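Long-range contacts in Afp2 (Serratia entomophila, PDB 6RBN), which probably forms part of the contractile sheath that surrounds the inner tube of the anti-feeding prophage, a phage-tail-like injection system: residues T39-N43 / V57-T61; T69-L73 / A169-A175; Y124-G128 / I250-R254. All coordinates share one frame; numbering follows the deposited sequence.

How the contacts relate
The three contacts are spread across one mixed six-stranded sheet and its covering helices. Contact 1 lies in the loop before strand 46-49, outermost within this chain, and at the end of helix 52-58. Contact 2 follows about 16 Å away, centre to centre, on the next helix, 66-75. Contact 3 lies about 21 Å from contact 2 and 31 Å from contact 1, between centres, at inner strand 127-129. Contact 1 closes before the others open, whereas contacts 2 and 3 interleave along the chain. Helix 173-187 starts in contact 2 and, through D185, holds R254 of contact 3. Contact 3 is the one reaching neighbouring Afp3 subunits, thereby tying this fold to the sheath assembly.

Contact 1 (T39-N43 / V57-T61); sequences TNTIN and VEYPT
I42 and Y59 make the apolar centre of this contact, with the isoleucine methyl CD1 laid over one face of the tyrosine ring. CD1 stands 4.0 Å from the centroid of the Y59 ring and 28° off the ring normal, which identifies a CH-pi contact over the face. The same methyl packs against the backbone where the helix ends, 3.4 Å from E58 O. The E58 side chain runs across that of I42, and its bend at chi2 (-67°) brings OE1 over the end of the isoleucine, 3.7 Å from I42 CD1.

In fold terms, the loop joining strands 30-34 and 46-49 is here pinned to the C-terminal end of helix 52-58, Y59 being the first residue to leave the helical conformation. The contact lies at the surface of the chain, although Y59 itself is buried, its ring meeting F55 and standing edge-to-face with F67.

The rim of the ring is met by backbone and by T41. N40 O lies at the edge, in the ring plane, 3.6 Å from Y59 CE1. The T41 side chain extends in the same direction as the tyrosine, and its CB makes a van der Waals contact of 3.7 Å with Y59 OH. That hydroxyl is hydrogen-bonded to Q47 NE2 on strand 46-49, which anchors the outer end of the ring.

Contact 2 (T69-L73 / A169-A175); sequences TSLSL and AAVPPSA
The start of helix 173-187, with the loop leading into it, packs here against helix 66-75 through T69, S70 and L73 of the latter. A175 N bonds to P172 O (3.0 Å), near the start of the incoming helix.

One hydrogen bond joins the segments: T69 OG1 donates to A170 O across 3.1 Å. The C=O...OG1 angle is 122°, but the hydroxyl stands 38° above the carbonyl plane, so the approach is tilted and not along a lone pair. With chi1 at 63°, OG1 is flanked by both backbone neighbours of CA, and the methyl is turned to A169, T69 CG2 lying 3.7 Å from A169 CB. T69 CB meanwhile meets V171 CG2.

One residue further on, S70 OG comes up against the P172 ring at CG and CD, while its hydrogen bond is made within its own helix, to A66 O. The S70 and A175 CB atoms touch at 3.7 Å, two small side chains that let the helix backbones come close. L73 completes the interface by lying transverse to V171, with L73 CG 4.2 Å from V171 CG1. Its CD1 packs on A175 O.

Just behind this surface, S174 OG lies within hydrogen-bonding reach of A105 O and L129 O, at the C-terminal ends of two parallel strands, and can donate to one at a time. A helix beginning over those strand ends, beside a second helix, is characteristic of an alpha/beta sheet fold, consistent with the subtilisin-like domain of sheath proteins.

Contact 3 (Y124-G128 / I250-R254); sequences YRIFG and IPVRR
I250 and F127 open the contact: the isoleucine side chain is set nearly perpendicular to the phenylalanine and straddles the far end of the ring. I250 CG2 is 3.7 Å from F127 CZ, and CG1 of the same isoleucine is equally close to that atom. The approach is oblique to the ring. F127 gets there because its CG is anti to the backbone N (chi1 -171°), which carries the ring across to helix 250-267.

R253, three residues on, touches the ring only lightly, its CG lying 4.4 Å from F127 CD1. Its guanidinium goes on to meet that of R125, with R125 NH1 3.3 Å from R253 NH2. R125 NH1 lies in the plane of the R253 group, at its edge, and the two planes are 62° apart. Both nitrogens are donors, and what gathers them is shared carboxylate: E14 of a neighbouring Afp3 subunit makes salt bridges to both arginines, and E260 makes another to R125. The cluster would thus be expected to keep both groups charged.

R254 closes the helical turn, its backbone N bonding to I250 O across 3.0 Å. Its CG sits 4.2 Å over one face of the F127 ring, displaced from its middle, while its guanidinium runs on to D185 in a salt bridge.

Strand 127-129, between strands 102-105 and 156-157, has F127 directed toward helix 250-267, where R254 also touches L102; I126, just before the strand, points away from that helix and packs on helices 90-97 and 112-122.

Contact 1 (T39-N43 / V57-T61)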
ATOM      1  N   THR C  39      52.424  82.270  48.514  1.00107.05           N
ATOM      2  CA  THR C  39      51.727  83.540  48.394  1.00107.05           C
ATOM      3  C   THR C  39      51.231  83.847  46.988  1.00107.05           C
ATOM      4  O   THR C  39      50.295  84.640  46.846  1.00107.05           O
ATOM      5  CB  THR C  39      52.638  84.682  48.854  1.00107.05           C
ATOM      6  OG1 THR C  39      53.801  84.725  48.018  1.00107.05           O
ATOM      7  CG2 THR C  39      53.067  84.463  50.294  1.00107.05           C
ATOM      8  N   ASN C  40      51.818  83.249  45.955  1.00104.26           N
ATOM      9  CA  ASN C  40      51.511  83.626  44.578  1.00104.26           C
ATOM     10  C   ASN C  40      50.809  82.513  43.805  1.00104.26           C
ATOM     11  O   ASN C  40      51.078  82.308  42.622  1.00104.26           O
ATOM     12  CB  ASN C  40      52.777  84.086  43.853  1.00104.26           C
ATOM     13  CG  ASN C  40      53.903  83.070  43.910  1.00104.26           C
ATOM     14  OD1 ASN C  40      53.745  81.962  44.418  1.00104.26           O
ATOM     15  ND2 ASN C  40      55.061  83.453  43.388  1.00104.26           N
ATOM     16  N   THR C  41      49.902  81.795  44.456  1.00102.17           N
ATOM     17  CA  THR C  41      49.057  80.820  43.785  1.00102.17           C
ATOM     18  C   THR C  41      47.595  81.235  43.878  1.00102.17           C
ATOM     19  O   THR C  41      47.200  81.990  44.771  1.00102.17           O
ATOM     20  CB  THR C  41      49.220  79.418  44.379  1.00102.17           C
ATOM     21  OG1 THR C  41      48.896  79.443  45.775  1.00102.17           O
ATOM     22  CG2 THR C  41      50.632  78.919  44.193  1.00102.17           C
ATOM     23  N   ILE C  42      46.806  80.744  42.926  1.00101.20           N
ATOM     24  CA  ILE C  42      45.358  80.858  43.008  1.00101.20           C
ATOM     25  C   ILE C  42      44.875  80.023  44.188  1.00101.20           C
ATOM     26  O   ILE C  42      45.368  78.914  44.428  1.00101.20           O
ATOM     27  CB  ILE C  42      44.717  80.426  41.672  1.00101.20           C
ATOM     28  CG1 ILE C  42      45.065  81.408  40.545  1.00101.20           C
ATOM     29  CG2 ILE C  42      43.201  80.317  41.757  1.00101.20           C
ATOM     30  CD1 ILE C  42      46.227  81.007  39.666  1.00101.20           C
ATOM     31  N   ASN C  43      43.914  80.560  44.951  1.00102.54           N
ATOM     32  CA  ASN C  43      43.422  79.945  46.181  1.00102.54           C
ATOM     33  C   ASN C  43      42.605  78.668  45.939  1.00102.54           C
ATOM     34  O   ASN C  43      42.117  78.071  46.905  1.00102.54           O
ATOM     35  CB  ASN C  43      42.590  80.977  46.953  1.00102.54           C
ATOM     36  CG  ASN C  43      42.526  80.696  48.449  1.00102.54           C
ATOM     37  OD1 ASN C  43      43.144  79.759  48.951  1.00102.54           O
ATOM     38  ND2 ASN C  43      41.769  81.516  49.168  1.00102.54           N
ATOM     39  N   VAL C  57      47.642  81.034  31.121  1.00 90.16           N
ATOM     40  CA  VAL C  57      46.492  81.896  31.368  1.00 90.16           C
ATOM     41  C   VAL C  57      46.367  82.186  32.857  1.00 90.16           C
ATOM     42  O   VAL C  57      46.154  83.333  33.268  1.00 90.16           O
ATOM     43  CB  VAL C  57      45.214  81.258  30.791  1.00 90.16           C
ATOM     44  CG1 VAL C  57      43.983  82.045  31.195  1.00 90.16           C
ATOM     45  CG2 VAL C  57      45.302  81.199  29.283  1.00 90.16           C
ATOM     46  N   GLU C  58      46.538  81.163  33.693  1.00 94.30           N
ATOM     47  CA  GLU C  58      46.416  81.341  35.132  1.00 94.30           C
ATOM     48  C   GLU C  58      47.683  81.891  35.767  1.00 94.30           C
ATOM     49  O   GLU C  58      47.616  82.439  36.873  1.00 94.30           O
ATOM     50  CB  GLU C  58      46.044  80.014  35.793  1.00 94.30           C
ATOM     51  CG  GLU C  58      44.686  79.477  35.376  1.00 94.30           C
ATOM     52  CD  GLU C  58      43.535  80.340  35.857  1.00 94.30           C
ATOM     53  OE1 GLU C  58      43.645  80.932  36.953  1.00 94.30           O
ATOM     54  OE2 GLU C  58      42.519  80.431  35.136  1.00 94.30           O
ATOM     55  N   TYR C  59      48.829  81.757  35.104  1.00 92.08           N
ATOM     56  CA  TYR C  59      50.098  82.293  35.593  1.00 92.08           C
ATOM     57  C   TYR C  59      50.771  83.012  34.433  1.00 92.08           C
ATOM     58  O   TYR C  59      51.649  82.449  33.767  1.00 92.08           O
ATOM     59  CB  TYR C  59      50.981  81.187  36.159  1.00 92.08           C
ATOM     60  CG  TYR C  59      50.398  80.525  37.384  1.00 92.08           C
ATOM     61  CD1 TYR C  59      50.549  81.088  38.641  1.00 92.08           C
ATOM     62  CD2 TYR C  59      49.677  79.343  37.278  1.00 92.08           C
ATOM     63  CE1 TYR C  59      50.013  80.486  39.760  1.00 92.08           C
ATOM     64  CE2 TYR C  59      49.136  78.735  38.390  1.00 92.08           C
ATOM     65  CZ  TYR C  59      49.309  79.310  39.627  1.00 92.08           C
ATOM     66  OH  TYR C  59      48.767  78.708  40.737  1.00 92.08           O
ATOM     67  N   PRO C  60      50.389  84.264  34.166  1.00 92.35           N
ATOM     68  CA  PRO C  60      50.840  84.935  32.941  1.00 92.35           C
ATOM     69  C   PRO C  60      52.261  85.466  32.987  1.00 92.35           C
ATOM     70  O   PRO C  60      52.770  85.895  31.948  1.00 92.35           O
ATOM     71  CB  PRO C  60      49.837  86.085  32.800  1.00 92.35           C
ATOM     72  CG  PRO C  60      49.446  86.395  34.193  1.00 92.35           C
ATOM     73  CD  PRO C  60      49.439  85.091  34.929  1.00 92.35           C
ATOM     74  N   THR C  61      52.919  85.449  34.143  1.00 93.40           N
ATOM     75  CA  THR C  61      54.269  85.974  34.238  1.00 93.40           C
ATOM     76  C   THR C  61      55.220  84.900  34.754  1.00 93.40           C
ATOM     77  O   THR C  61      54.827  84.057  35.571  1.00 93.40           O
ATOM     78  CB  THR C  61      54.313  87.227  35.139  1.00 93.40           C
ATOM     79  OG1 THR C  61      55.654  87.724  35.220  1.00 93.40           O
ATOM     80  CG2 THR C  61      53.764  86.954  36.536  1.00 93.40           C
TER

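Contact 2 (T69-L73 / A169-A175)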
ATOM      1  N   THR C  69      58.700  76.317  38.128  1.00 85.17           N
ATOM      2  CA  THR C  69      59.809  75.695  37.417  1.00 85.17           C
ATOM      3  C   THR C  69      59.608  74.200  37.242  1.00 85.17           C
ATOM      4  O   THR C  69      60.224  73.608  36.352  1.00 85.17           O
ATOM      5  CB  THR C  69      61.117  75.958  38.152  1.00 85.17           C
ATOM      6  OG1 THR C  69      61.060  75.359  39.449  1.00 85.17           O
ATOM      7  CG2 THR C  69      61.328  77.440  38.312  1.00 85.17           C
ATOM      8  N   SER C  70      58.768  73.580  38.067  1.00 81.92           N
ATOM      9  CA  SER C  70      58.447  72.174  37.871  1.00 81.92           C
ATOM     10  C   SER C  70      57.529  71.984  36.675  1.00 81.92           C
ATOM     11  O   SER C  70      57.710  71.052  35.885  1.00 81.92           O
ATOM     12  CB  SER C  70      57.808  71.604  39.131  1.00 81.92           C
ATOM     13  OG  SER C  70      58.714  71.648  40.214  1.00 81.92           O
ATOM     14  N   LEU C  71      56.543  72.861  36.525  1.00 80.63           N
ATOM     15  CA  LEU C  71      55.597  72.752  35.426  1.00 80.63           C
ATOM     16  C   LEU C  71      56.169  73.250  34.111  1.00 80.63           C
ATOM     17  O   LEU C  71      55.848  72.692  33.061  1.00 80.63           O
ATOM     18  CB  LEU C  71      54.326  73.512  35.773  1.00 80.63           C
ATOM     19  CG  LEU C  71      53.534  72.737  36.812  1.00 80.63           C
ATOM     20  CD1 LEU C  71      52.470  73.579  37.396  1.00 80.63           C
ATOM     21  CD2 LEU C  71      52.911  71.591  36.100  1.00 80.63           C
ATOM     22  N   SER C  72      57.008  74.286  34.143  1.00 81.61           N
ATOM     23  CA  SER C  72      57.646  74.752  32.918  1.00 81.61           C
ATOM     24  C   SER C  72      58.624  73.723  32.370  1.00 81.61           C
ATOM     25  O   SER C  72      58.812  73.636  31.156  1.00 81.61           O
ATOM     26  CB  SER C  72      58.358  76.079  33.167  1.00 81.61           C
ATOM     27  OG  SER C  72      59.438  75.905  34.060  1.00 81.61           O
ATOM     28  N   LEU C  73      59.236  72.930  33.249  1.00 78.05           N
ATOM     29  CA  LEU C  73      60.081  71.823  32.830  1.00 78.05           C
ATOM     30  C   LEU C  73      59.255  70.597  32.466  1.00 78.05           C
ATOM     31  O   LEU C  73      59.736  69.738  31.723  1.00 78.05           O
ATOM     32  CB  LEU C  73      61.082  71.522  33.953  1.00 78.05           C
ATOM     33  CG  LEU C  73      62.394  70.747  33.806  1.00 78.05           C
ATOM     34  CD1 LEU C  73      62.217  69.255  33.856  1.00 78.05           C
ATOM     35  CD2 LEU C  73      63.094  71.162  32.526  1.00 78.05           C
ATOM     36  N   ALA C 169      66.568  80.112  37.563  1.00 92.02           N
ATOM     37  CA  ALA C 169      65.754  79.592  38.647  1.00 92.02           C
ATOM     38  C   ALA C 169      66.128  78.146  38.964  1.00 92.02           C
ATOM     39  O   ALA C 169      66.857  77.484  38.224  1.00 92.02           O
ATOM     40  CB  ALA C 169      64.275  79.704  38.294  1.00 92.02           C
ATOM     41  N   ALA C 170      65.606  77.655  40.085  1.00 86.60           N
ATOM     42  CA  ALA C 170      65.954  76.343  40.616  1.00 86.60           C
ATOM     43  C   ALA C 170      64.798  75.378  40.400  1.00 86.60           C
ATOM     44  O   ALA C 170      63.712  75.574  40.955  1.00 86.60           O
ATOM     45  CB  ALA C 170      66.300  76.429  42.101  1.00 86.60           C
ATOM     46  N   VAL C 171      65.036  74.346  39.604  1.00 80.94           N
ATOM     47  CA  VAL C 171      64.027  73.306  39.384  1.00 80.94           C
ATOM     48  C   VAL C 171      64.164  72.255  40.483  1.00 80.94           C
ATOM     49  O   VAL C 171      65.291  71.828  40.777  1.00 80.94           O
ATOM     50  CB  VAL C 171      64.198  72.681  38.004  1.00 80.94           C
ATOM     51  CG1 VAL C 171      63.250  71.515  37.813  1.00 80.94           C
ATOM     52  CG2 VAL C 171      63.932  73.701  36.947  1.00 80.94           C
ATOM     53  N   PRO C 172      63.070  71.857  41.132  1.00 79.23           N
ATOM     54  CA  PRO C 172      63.119  70.726  42.051  1.00 79.23           C
ATOM     55  C   PRO C 172      63.464  69.448  41.310  1.00 79.23           C
ATOM     56  O   PRO C 172      62.973  69.212  40.198  1.00 79.23           O
ATOM     57  CB  PRO C 172      61.696  70.666  42.615  1.00 79.23           C
ATOM     58  CG  PRO C 172      61.179  72.032  42.449  1.00 79.23           C
ATOM     59  CD  PRO C 172      61.771  72.539  41.176  1.00 79.23           C
ATOM     60  N   PRO C 173      64.295  68.588  41.899  1.00 76.63           N
ATOM     61  CA  PRO C 173      64.792  67.418  41.162  1.00 76.63           C
ATOM     62  C   PRO C 173      63.767  66.314  40.992  1.00 76.63           C
ATOM     63  O   PRO C 173      64.048  65.339  40.286  1.00 76.63           O
ATOM     64  CB  PRO C 173      65.965  66.959  42.021  1.00 76.63           C
ATOM     65  CG  PRO C 173      65.593  67.379  43.390  1.00 76.63           C
ATOM     66  CD  PRO C 173      64.848  68.658  43.261  1.00 76.63           C
ATOM     67  N   SER C 174      62.601  66.422  41.629  1.00 75.72           N
ATOM     68  CA  SER C 174      61.491  65.542  41.301  1.00 75.72           C
ATOM     69  C   SER C 174      60.969  65.816  39.902  1.00 75.72           C
ATOM     70  O   SER C 174      60.550  64.889  39.203  1.00 75.72           O
ATOM     71  CB  SER C 174      60.364  65.730  42.304  1.00 75.72           C
ATOM     72  OG  SER C 174      60.802  65.457  43.611  1.00 75.72           O
ATOM     73  N   ALA C 175      60.976  67.082  39.487  1.00 73.05           N
ATOM     74  CA  ALA C 175      60.491  67.447  38.165  1.00 73.05           C
ATOM     75  C   ALA C 175      61.466  67.055  37.071  1.00 73.05           C
ATOM     76  O   ALA C 175      61.053  66.853  35.925  1.00 73.05           O
ATOM     77  CB  ALA C 175      60.225  68.945  38.108  1.00 73.05           C
TER

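Contact 3 (Y124-G128 / I250-R254)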
ATOM      1  N   TYR C 124      46.283  53.047  46.138  1.00 77.20           N
ATOM      2  CA  TYR C 124      45.860  53.821  44.980  1.00 77.20           C
ATOM      3  C   TYR C 124      46.818  53.759  43.797  1.00 77.20           C
ATOM      4  O   TYR C 124      46.649  54.545  42.859  1.00 77.20           O
ATOM      5  CB  TYR C 124      45.620  55.272  45.373  1.00 77.20           C
ATOM      6  CG  TYR C 124      44.279  55.488  46.010  1.00 77.20           C
ATOM      7  CD1 TYR C 124      43.138  55.565  45.228  1.00 77.20           C
ATOM      8  CD2 TYR C 124      44.148  55.614  47.382  1.00 77.20           C
ATOM      9  CE1 TYR C 124      41.903  55.759  45.789  1.00 77.20           C
ATOM     10  CE2 TYR C 124      42.911  55.813  47.955  1.00 77.20           C
ATOM     11  CZ  TYR C 124      41.791  55.883  47.153  1.00 77.20           C
ATOM     12  OH  TYR C 124      40.556  56.079  47.718  1.00 77.20           O
ATOM     13  N   ARG C 125      47.814  52.863  43.831  1.00 73.49           N
ATOM     14  CA  ARG C 125      48.643  52.489  42.672  1.00 73.49           C
ATOM     15  C   ARG C 125      49.437  53.667  42.112  1.00 73.49           C
ATOM     16  O   ARG C 125      49.538  53.846  40.897  1.00 73.49           O
ATOM     17  CB  ARG C 125      47.802  51.859  41.560  1.00 73.49           C
ATOM     18  CG  ARG C 125      46.953  50.676  41.956  1.00 73.49           C
ATOM     19  CD  ARG C 125      47.767  49.486  42.378  1.00 73.49           C
ATOM     20  NE  ARG C 125      47.939  49.395  43.821  1.00 73.49           N
ATOM     21  CZ  ARG C 125      48.782  48.558  44.410  1.00 73.49           C
ATOM     22  NH1 ARG C 125      49.523  47.752  43.671  1.00 73.49           N
ATOM     23  NH2 ARG C 125      48.884  48.523  45.729  1.00 73.49           N
ATOM     24  N   ILE C 126      49.989  54.486  42.995  1.00 71.36           N
ATOM     25  CA  ILE C 126      50.723  55.663  42.594  1.00 71.36           C
ATOM     26  C   ILE C 126      52.214  55.432  42.815  1.00 71.36           C
ATOM     27  O   ILE C 126      52.630  54.447  43.413  1.00 71.36           O
ATOM     28  CB  ILE C 126      50.201  56.929  43.321  1.00 71.36           C
ATOM     29  CG1 ILE C 126      49.933  56.647  44.804  1.00 71.36           C
ATOM     30  CG2 ILE C 126      48.948  57.441  42.649  1.00 71.36           C
ATOM     31  CD1 ILE C 126      51.086  56.875  45.737  1.00 71.36           C
ATOM     32  N   PHE C 127      53.032  56.349  42.309  1.00 69.60           N
ATOM     33  CA  PHE C 127      54.474  56.300  42.501  1.00 69.60           C
ATOM     34  C   PHE C 127      54.955  57.698  42.851  1.00 69.60           C
ATOM     35  O   PHE C 127      54.690  58.649  42.113  1.00 69.60           O
ATOM     36  CB  PHE C 127      55.186  55.787  41.249  1.00 69.60           C
ATOM     37  CG  PHE C 127      56.645  55.521  41.450  1.00 69.60           C
ATOM     38  CD1 PHE C 127      57.066  54.366  42.085  1.00 69.60           C
ATOM     39  CD2 PHE C 127      57.598  56.424  41.016  1.00 69.60           C
ATOM     40  CE1 PHE C 127      58.403  54.114  42.278  1.00 69.60           C
ATOM     41  CE2 PHE C 127      58.940  56.177  41.209  1.00 69.60           C
ATOM     42  CZ  PHE C 127      59.340  55.020  41.842  1.00 69.60           C
ATOM     43  N   GLY C 128      55.653  57.822  43.974  1.00 71.14           N
ATOM     44  CA  GLY C 128      56.084  59.119  44.454  1.00 71.14           C
ATOM     45  C   GLY C 128      57.485  59.487  43.999  1.00 71.14           C
ATOM     46  O   GLY C 128      58.357  58.641  43.861  1.00 71.14           O
ATOM     47  N   ILE C 250      62.680  50.800  39.995  1.00 68.24           N
ATOM     48  CA  ILE C 250      61.585  51.650  39.487  1.00 68.24           C
ATOM     49  C   ILE C 250      60.900  51.145  38.209  1.00 68.24           C
ATOM     50  O   ILE C 250      59.663  51.235  38.145  1.00 68.24           O
ATOM     51  CB  ILE C 250      62.093  53.097  39.282  1.00 68.24           C
ATOM     52  CG1 ILE C 250      62.590  53.706  40.585  1.00 68.24           C
ATOM     53  CG2 ILE C 250      61.026  54.035  38.723  1.00 68.24           C
ATOM     54  CD1 ILE C 250      63.295  55.019  40.379  1.00 68.24           C
ATOM     55  N   PRO C 251      61.624  50.593  37.146  1.00 67.44           N
ATOM     56  CA  PRO C 251      60.909  49.852  36.087  1.00 67.44           C
ATOM     57  C   PRO C 251      59.928  48.783  36.540  1.00 67.44           C
ATOM     58  O   PRO C 251      58.759  48.837  36.155  1.00 67.44           O
ATOM     59  CB  PRO C 251      62.045  49.199  35.298  1.00 67.44           C
ATOM     60  CG  PRO C 251      63.110  50.086  35.433  1.00 67.44           C
ATOM     61  CD  PRO C 251      63.044  50.731  36.757  1.00 67.44           C
ATOM     62  N   VAL C 252      60.364  47.823  37.361  1.00 67.48           N
ATOM     63  CA  VAL C 252      59.480  46.708  37.687  1.00 67.48           C
ATOM     64  C   VAL C 252      58.427  47.069  38.720  1.00 67.48           C
ATOM     65  O   VAL C 252      57.510  46.274  38.945  1.00 67.48           O
ATOM     66  CB  VAL C 252      60.243  45.464  38.181  1.00 67.48           C
ATOM     67  CG1 VAL C 252      61.350  45.102  37.213  1.00 67.48           C
ATOM     68  CG2 VAL C 252      60.761  45.644  39.578  1.00 67.48           C
ATOM     69  N   ARG C 253      58.518  48.237  39.352  1.00 68.77           N
ATOM     70  CA  ARG C 253      57.395  48.681  40.166  1.00 68.77           C
ATOM     71  C   ARG C 253      56.349  49.387  39.315  1.00 68.77           C
ATOM     72  O   ARG C 253      55.159  49.071  39.402  1.00 68.77           O
ATOM     73  CB  ARG C 253      57.844  49.616  41.290  1.00 68.77           C
ATOM     74  CG  ARG C 253      56.667  49.956  42.174  1.00 68.77           C
ATOM     75  CD  ARG C 253      56.329  48.725  42.974  1.00 68.77           C
ATOM     76  NE  ARG C 253      54.958  48.676  43.452  1.00 68.77           N
ATOM     77  CZ  ARG C 253      53.996  48.061  42.778  1.00 68.77           C
ATOM     78  NH1 ARG C 253      54.288  47.452  41.646  1.00 68.77           N
ATOM     79  NH2 ARG C 253      52.758  48.033  43.229  1.00 68.77           N
ATOM     80  N   ARG C 254      56.781  50.335  38.479  1.00 68.45           N
ATOM     81  CA  ARG C 254      55.871  51.024  37.569  1.00 68.45           C
ATOM     82  C   ARG C 254      55.308  50.116  36.490  1.00 68.45           C
ATOM     83  O   ARG C 254      54.290  50.463  35.886  1.00 68.45           O
ATOM     84  CB  ARG C 254      56.566  52.204  36.898  1.00 68.45           C
ATOM     85  CG  ARG C 254      56.722  53.417  37.767  1.00 68.45           C
ATOM     86  CD  ARG C 254      57.418  54.523  37.007  1.00 68.45           C
ATOM     87  NE  ARG C 254      56.741  54.833  35.752  1.00 68.45           N
ATOM     88  CZ  ARG C 254      55.685  55.630  35.632  1.00 68.45           C
ATOM     89  NH1 ARG C 254      55.146  56.195  36.699  1.00 68.45           N
ATOM     90  NH2 ARG C 254      55.156  55.845  34.440  1.00 68.45           N
TER